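Local coordinates for GrpU microcompartment shell protein (Pectobacterium wasabiae, PDB 4OLP) that probably helps build the shell of a glycyl-radical propanediol microcompartment as a BMC-family protein with an iron-sulfur cluster binding site, at residues B[20-23]-B[24-27]; B[44-47]-B[48-52]; B[85-88]-B[89-93]. All coordinates share one frame; numbering follows the deposited sequence.

Contact 1: residues B[20-23]-B[24-27]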
loop_
_atom_site.group_PDB
_atom_site.type_symbol
_atom_site.label_atom_id
_atom_site.label_comp_id
_atom_site.label_asym_id
_atom_site.label_seq_id
_atom_site.Cartn_x
_atom_site.Cartn_y
_atom_site.Cartn_z
ATOM N N ARG B 20 6.141 17.528 -2.334
ATOM C CA ARG B 20 5.187 16.538 -1.904
ATOM C C ARG B 20 3.743 17.022 -1.859
ATOM O O ARG B 20 2.883 16.340 -1.281
ATOM C CB ARG B 20 5.554 16.022 -0.535
ATOM C CG ARG B 20 6.580 14.906 -0.512
ATOM C CD ARG B 20 5.813 13.820 0.219
ATOM N NE ARG B 20 6.510 12.687 0.813
ATOM C CZ ARG B 20 6.033 12.006 1.862
ATOM N NH1 ARG B 20 4.897 12.369 2.458
ATOM N NH2 ARG B 20 6.698 10.964 2.343
ATOM N N MET B 21 3.466 18.178 -2.462
ATOM C CA MET B 21 2.096 18.636 -2.614
ATOM C C MET B 21 1.700 18.778 -4.090
ATOM O O MET B 21 2.557 18.812 -4.962
ATOM C CB MET B 21 1.819 19.908 -1.841
ATOM C CG MET B 21 2.859 20.989 -1.937
ATOM S SD MET B 21 2.726 22.039 -0.459
ATOM C CE MET B 21 1.737 23.352 -1.155
ATOM N N PRO B 22 0.381 18.813 -4.366
ATOM C CA PRO B 22 -0.136 19.048 -5.703
ATOM C C PRO B 22 0.343 20.362 -6.322
ATOM O O PRO B 22 0.489 21.374 -5.614
ATOM C CB PRO B 22 -1.649 19.091 -5.491
ATOM C CG PRO B 22 -1.905 18.401 -4.206
ATOM C CD PRO B 22 -0.697 18.611 -3.372
ATOM N N SER B 23 0.545 20.356 -7.640
ATOM C CA SER B 23 1.051 21.538 -8.332
ATOM C C SER B 23 0.144 22.747 -8.053
ATOM O O SER B 23 0.626 23.853 -7.820
ATOM C CB SER B 23 1.182 21.279 -9.833
ATOM O OG SER B 23 -0.086 21.102 -10.423
ATOM N N GLU B 24 -1.163 22.501 -8.007
ATOM C CA GLU B 24 -2.163 23.548 -7.768
ATOM C C GLU B 24 -1.969 24.264 -6.426
ATOM O O GLU B 24 -2.063 25.485 -6.344
ATOM C CB GLU B 24 -3.574 22.954 -7.800
ATOM C CG GLU B 24 -4.069 22.450 -9.164
ATOM C CD GLU B 24 -3.471 21.132 -9.654
ATOM O OE1 GLU B 24 -3.571 20.803 -10.883
ATOM O OE2 GLU B 24 -2.914 20.408 -8.812
ATOM N N SER B 25 -1.694 23.491 -5.376
ATOM C CA SER B 25 -1.460 24.051 -4.043
ATOM C C SER B 25 -0.165 24.853 -3.985
ATOM O O SER B 25 -0.076 25.817 -3.239
ATOM C CB SER B 25 -1.463 22.943 -2.964
ATOM O OG SER B 25 -2.566 22.074 -3.134
ATOM N N ARG B 26 0.847 24.444 -4.734
ATOM C CA ARG B 26 2.155 25.164 -4.663
ATOM C C ARG B 26 2.184 26.707 -4.641
ATOM O O ARG B 26 2.999 27.303 -3.909
ATOM C CB ARG B 26 3.076 24.688 -5.770
ATOM C CG ARG B 26 3.733 23.388 -5.418
ATOM C CD ARG B 26 4.325 22.757 -6.635
ATOM N NE ARG B 26 4.567 21.367 -6.354
ATOM C CZ ARG B 26 4.650 20.429 -7.279
ATOM N NH1 ARG B 26 4.509 20.746 -8.562
ATOM N NH2 ARG B 26 4.853 19.168 -6.906
ATOM N N ASN B 27 1.352 27.352 -5.453
ATOM C CA ASN B 27 1.292 28.827 -5.477
ATOM C C ASN B 27 0.798 29.400 -4.161
ATOM O O ASN B 27 1.189 30.499 -3.757
ATOM C CB ASN B 27 0.349 29.335 -6.585
ATOM C CG ASN B 27 0.994 29.388 -7.976
ATOM O OD1 ASN B 27 2.209 29.286 -8.145
ATOM N ND2 ASN B 27 0.154 29.562 -8.986
#
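Pro-22 O accepts from two backbone amides where the short helix 23-26 begins: Arg-26 N at 3.2 Å, with an N-H...O angle of 149°, and Ser-25 N in a weak bond. This is the first turn of a short helix, entered through an extended proline. Arg-26 N also gives a weak bond to Ser-23 O at 3.1 Å. The side chain of Arg-26 then runs extended from CG to NE, back over the start of the helix, one guanidinium face against the backbone: Ser-23 N stands 4.0 Å above the plane over its centre, with Ser-23 CA and Pro-22 O over the same face. NE is held by Lys-18 O, at the end of the preceding helix, which helps fix the group's orientation. On the outer side Ser-23 OG, placed between its backbone N and carbonyl carbon (chi1 67°), makes a weak hydrogen bond to Glu-24 OE2. The Glu-24 chain bends at chi2 (74°) to bring that carboxylate back. Buried Ser-25 has its CB near the methyl end of Met-21, and both side chains reach Ser-63 of strand 60-65. Ser-25 OG makes a weak hydrogen bond to Arg-19 of a neighbouring subunit, whose side chain also packs on Pro-22 and Glu-24. Within the turn, OG of Ser-25 sits over one face of the Pro-22 ring, toward its CB-CG-CD side, 3.9 Å from CG.

Contact 2: residues B[44-47]-B[48-52]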
loop_
_atom_site.group_PDB
_atom_site.type_symbol
_atom_site.label_atom_id
_atom_site.label_comp_id
_atom_site.label_asym_id
_atom_site.label_seq_id
_atom_site.Cartn_x
_atom_site.Cartn_y
_atom_site.Cartn_z
ATOM N N VAL B 44 -9.027 10.720 6.514
ATOM C CA VAL B 44 -9.337 11.629 5.411
ATOM C C VAL B 44 -10.586 12.485 5.672
ATOM O O VAL B 44 -10.592 13.643 5.277
ATOM C CB VAL B 44 -9.311 10.979 3.986
ATOM C CG1 VAL B 44 -8.608 9.625 3.994
ATOM C CG2 VAL B 44 -10.699 10.902 3.348
ATOM N N PRO B 45 -11.614 11.957 6.354
ATOM C CA PRO B 45 -12.744 12.870 6.602
ATOM C C PRO B 45 -12.341 14.103 7.411
ATOM O O PRO B 45 -12.672 15.229 7.033
ATOM C CB PRO B 45 -13.730 11.997 7.384
ATOM C CG PRO B 45 -13.475 10.634 6.872
ATOM C CD PRO B 45 -11.973 10.562 6.668
ATOM N N ASP B 46 -11.569 13.883 8.473
ATOM C CA ASP B 46 -11.033 14.977 9.286
ATOM C C ASP B 46 -10.163 15.910 8.449
ATOM O O ASP B 46 -10.230 17.127 8.606
ATOM C CB ASP B 46 -10.193 14.430 10.444
ATOM C CG ASP B 46 -11.037 13.909 11.615
ATOM O OD1 ASP B 46 -12.263 13.705 11.464
ATOM O OD2 ASP B 46 -10.443 13.671 12.690
ATOM N N LEU B 47 -9.362 15.326 7.553
ATOM C CA LEU B 47 -8.418 16.086 6.751
ATOM C C LEU B 47 -9.128 17.190 5.974
ATOM O O LEU B 47 -8.787 18.371 6.075
ATOM C CB LEU B 47 -7.688 15.184 5.779
ATOM C CG LEU B 47 -6.599 15.925 4.992
ATOM C CD1 LEU B 47 -5.243 15.523 5.520
ATOM C CD2 LEU B 47 -6.668 15.649 3.496
ATOM N N TYR B 48 -10.142 16.805 5.216
ATOM C CA TYR B 48 -10.874 17.760 4.409
ATOM C C TYR B 48 -11.751 18.660 5.251
ATOM O O TYR B 48 -11.966 19.818 4.887
ATOM C CB TYR B 48 -11.713 17.043 3.378
ATOM C CG TYR B 48 -10.849 16.336 2.396
ATOM C CD1 TYR B 48 -9.961 17.045 1.614
ATOM C CD2 TYR B 48 -10.894 14.961 2.259
ATOM C CE1 TYR B 48 -9.152 16.413 0.701
ATOM C CE2 TYR B 48 -10.083 14.313 1.351
ATOM C CZ TYR B 48 -9.221 15.051 0.573
ATOM O OH TYR B 48 -8.411 14.445 -0.346
ATOM N N PHE B 49 -12.245 18.148 6.376
ATOM C CA PHE B 49 -13.018 18.987 7.291
ATOM C C PHE B 49 -12.151 20.124 7.811
ATOM O O PHE B 49 -12.508 21.297 7.689
ATOM C CB PHE B 49 -13.602 18.185 8.456
ATOM C CG PHE B 49 -14.388 19.029 9.406
ATOM C CD1 PHE B 49 -15.669 19.465 9.078
ATOM C CD2 PHE B 49 -13.833 19.442 10.607
ATOM C CE1 PHE B 49 -16.388 20.280 9.949
ATOM C CE2 PHE B 49 -14.552 20.251 11.479
ATOM C CZ PHE B 49 -15.827 20.668 11.149
ATOM N N TYR B 50 -10.992 19.769 8.336
ATOM C CA TYR B 50 -10.111 20.770 8.893
ATOM C C TYR B 50 -9.427 21.636 7.837
ATOM O O TYR B 50 -9.167 22.800 8.106
ATOM C CB TYR B 50 -9.119 20.128 9.871
ATOM C CG TYR B 50 -9.780 19.734 11.179
ATOM C CD1 TYR B 50 -10.351 20.695 12.004
ATOM C CD2 TYR B 50 -9.848 18.399 11.571
ATOM C CE1 TYR B 50 -10.966 20.324 13.190
ATOM C CE2 TYR B 50 -10.461 18.022 12.747
ATOM C CZ TYR B 50 -11.021 18.985 13.558
ATOM O OH TYR B 50 -11.623 18.597 14.746
ATOM N N ALA B 51 -9.171 21.097 6.641
ATOM C CA ALA B 51 -8.618 21.907 5.535
ATOM C C ALA B 51 -9.573 23.016 5.147
ATOM O O ALA B 51 -9.214 24.183 5.011
ATOM C CB ALA B 51 -8.351 21.054 4.317
ATOM N N ASP B 52 -10.827 22.629 5.026
ATOM C CA ASP B 52 -11.864 23.527 4.610
ATOM C C ASP B 52 -11.946 24.691 5.610
ATOM O O ASP B 52 -12.043 25.857 5.211
ATOM C CB ASP B 52 -13.177 22.759 4.544
ATOM C CG ASP B 52 -14.358 23.656 4.298
ATOM O OD1 ASP B 52 -14.534 24.070 3.138
ATOM O OD2 ASP B 52 -15.101 23.940 5.274
#
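Tyr-50 N donates to Asp-46 O at 2.8 Å in an almost straight bond, 172° at the hydrogen, and Ala-51 N reaches Leu-47 O at the same 2.8 Å. Phe-49 N to Pro-45 O and Tyr-48 N to Val-44 O complete the four i to i+4 bonds. Asp-46 and Tyr-50 come from successive turns, and both direct their polar ends to Arg-4 of a neighbouring subunit: the carboxylate in a salt bridge through OD1, the phenol OH in a weak hydrogen bond. CB of Asp-46 meets the Tyr-50 ring at CD2, 4.1 Å away. The Phe-49 ring brings CD2 over the centre of the Tyr-50 face, 3.8 Å above its plane, while CE1 of Tyr-50 lies in the Phe-49 plane at its edge. Leu-47, with CG anti to the backbone N (chi1 -175°), sends CD2 over one face of the Tyr-48 ring in a CH-pi contact, 3.9 Å from the centroid and 15° off the normal. Val-44 lies beside the same ring, pointing the same way, with CG2 4.0 Å from CE2. Leu-47 and Ala-51 rest on Leu-76 of strand 74-80, whereas Val-44 packs on Thr-75 of the adjacent subunit. Here, in a BMC-family chain, helix 44-56 lies between its own antiparallel sheet and a neighbouring subunit, consistent with a subunit interface of the six-chain assembly.

Contact 3: residues B[85-88]-B[89-93]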
loop_
_atom_site.group_PDB
_atom_site.type_symbol
_atom_site.label_atom_id
_atom_site.label_comp_id
_atom_site.label_asym_id
_atom_site.label_seq_id
_atom_site.Cartn_x
_atom_site.Cartn_y
_atom_site.Cartn_z
ATOM N N VAL B 85 -1.293 29.278 13.069
ATOM C CA VAL B 85 -0.939 27.872 12.970
ATOM C C VAL B 85 -1.208 27.202 14.310
ATOM O O VAL B 85 -1.834 26.147 14.361
ATOM C CB VAL B 85 0.531 27.676 12.556
ATOM C CG1 VAL B 85 0.937 26.212 12.660
ATOM C CG2 VAL B 85 0.740 28.176 11.136
ATOM N N ASN B 86 -0.754 27.836 15.387
ATOM C CA ASN B 86 -0.972 27.324 16.740
ATOM C C ASN B 86 -2.424 27.206 17.096
ATOM O O ASN B 86 -2.849 26.202 17.673
ATOM C CB ASN B 86 -0.324 28.222 17.770
ATOM C CG ASN B 86 1.162 28.036 17.831
ATOM O OD1 ASN B 86 1.668 26.912 17.855
ATOM N ND2 ASN B 86 1.872 29.135 17.881
ATOM N N GLU B 87 -3.192 28.226 16.758
ATOM C CA GLU B 87 -4.598 28.148 16.972
ATOM C C GLU B 87 -5.205 26.953 16.261
ATOM O O GLU B 87 -6.032 26.278 16.843
ATOM C CB GLU B 87 -5.278 29.391 16.482
ATOM C CG GLU B 87 -6.778 29.314 16.723
ATOM C CD GLU B 87 -7.568 30.540 16.300
ATOM O OE1 GLU B 87 -7.072 31.432 15.573
ATOM O OE2 GLU B 87 -8.737 30.594 16.702
ATOM N N ALA B 88 -4.804 26.717 15.006
ATOM C CA ALA B 88 -5.384 25.664 14.193
ATOM C C ALA B 88 -5.074 24.305 14.792
ATOM O O ALA B 88 -5.959 23.478 14.922
ATOM C CB ALA B 88 -4.867 25.760 12.765
ATOM N N MET B 89 -3.825 24.090 15.191
ATOM C CA MET B 89 -3.406 22.809 15.783
ATOM C C MET B 89 -4.134 22.526 17.085
ATOM O O MET B 89 -4.437 21.374 17.400
ATOM C CB MET B 89 -1.902 22.790 16.051
ATOM C CG MET B 89 -1.050 22.972 14.813
ATOM S SD MET B 89 -1.350 21.761 13.528
ATOM C CE MET B 89 -0.207 20.481 14.034
ATOM N N ARG B 90 -4.409 23.592 17.828
ATOM C CA ARG B 90 -5.192 23.509 19.038
ATOM C C ARG B 90 -6.617 23.041 18.741
ATOM O O ARG B 90 -7.066 22.035 19.273
ATOM C CB ARG B 90 -5.264 24.876 19.699
ATOM C CG ARG B 90 -5.145 24.736 21.191
ATOM C CD ARG B 90 -5.847 25.863 21.904
ATOM N NE ARG B 90 -7.313 25.804 21.763
ATOM C CZ ARG B 90 -8.053 26.668 21.066
ATOM N NH1 ARG B 90 -7.491 27.693 20.424
ATOM N NH2 ARG B 90 -9.375 26.511 21.005
ATOM N N ILE B 91 -7.304 23.766 17.856
ATOM C CA ILE B 91 -8.661 23.432 17.422
ATOM C C ILE B 91 -8.769 21.987 16.952
ATOM O O ILE B 91 -9.796 21.341 17.141
ATOM C CB ILE B 91 -9.104 24.356 16.274
ATOM C CG1 ILE B 91 -9.267 25.790 16.787
ATOM C CG2 ILE B 91 -10.370 23.854 15.596
ATOM C CD1 ILE B 91 -10.178 26.696 15.978
ATOM N N ILE B 92 -7.718 21.485 16.312
ATOM C CA ILE B 92 -7.719 20.131 15.770
ATOM C C ILE B 92 -7.593 19.090 16.887
ATOM O O ILE B 92 -8.174 18.021 16.779
ATOM C CB ILE B 92 -6.628 19.976 14.686
ATOM C CG1 ILE B 92 -6.988 20.814 13.451
ATOM C CG2 ILE B 92 -6.474 18.528 14.267
ATOM C CD1 ILE B 92 -5.787 21.198 12.610
ATOM N N GLU B 93 -6.879 19.423 17.964
ATOM C CA GLU B 93 -6.832 18.576 19.174
ATOM C C GLU B 93 -8.206 18.418 19.876
ATOM O O GLU B 93 -8.350 17.586 20.765
ATOM C CB GLU B 93 -5.823 19.148 20.191
ATOM C CG GLU B 93 -5.199 18.201 21.223
ATOM C CD GLU B 93 -4.612 16.930 20.637
ATOM O OE1 GLU B 93 -4.988 15.751 20.966
ATOM O OE2 GLU B 93 -3.730 17.161 19.816
#
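Val-85 meets Met-89 one helical turn on, its carbonyl O taking Met-89 N at 3.0 Å while CG1 touches Met-89 CG more loosely, at 4.4 Å. Met-89 CG stands beside its own backbone N (chi1 -60°), which brings it to 3.3 Å from Val-85 O; the chain then bends at chi2 and chi3 and leads away from the segment 85-88. Its further course is toward the sheet, where Met-89 packs on Lys-3, Ile-5, Ile-40 and Ile-78, and Val-85 on Ala-36. Asn-86 contributes its backbone, O accepting Arg-90 N, while its side chain lies against Ile-5 of strand 3-7. These residues belong to helix 82-92, an amphipathic helix laid on the four-stranded antiparallel sheet of the BMC domain: Val-85, Met-89 and Ile-92 face the strands, and Glu-87, Arg-90 and Ile-91 the exposed side. Glu-87 is extended beyond CG, and its side chain passes at a slant by that of Arg-90, CG to NH1 being the nearest approach at 4.1 Å. The carboxylate and guanidinium planes are 24° apart, yet OE2 and NH1 stay 4.9 Å from each other, too far for a salt bridge, although the opposite charges probably attract weakly. Glu-87 O accepts Ile-91 N in a nearly straight bond, and Ile-91 CG1 lies close to the same oxygen. Ala-88 O receives Ile-92 N; Ile-92 CG1, anti to its own carbonyl carbon (chi1 -68°), and CD1 lie beside Ala-88 O, CG1 3.2 Å from it.

How the contacts relate
Contact 2 is buried, whereas contacts 1 and 3 each mix buried with exposed residues. Contacts 2 and 3 are regular turns of the two helices 44-56 and 82-92 of one BMC domain, and they meet where Tyr-50 CD1 lies 3.7 Å from Ile-92 CG1. Contact 1, the start of a short helix with weaker backbone bonding, is remote: its centre is about 17 Å from that of contact 2 and about 22 Å from that of contact 3, across the chain's centre. Contacts 1 and 2 both reach neighbouring subunits, contact 1 through a weak serine bond and an arginine salt bridge, contact 2 through aspartates and tyrosine; contact 3 touches no other chain and packs aliphatic side chains on its own sheet.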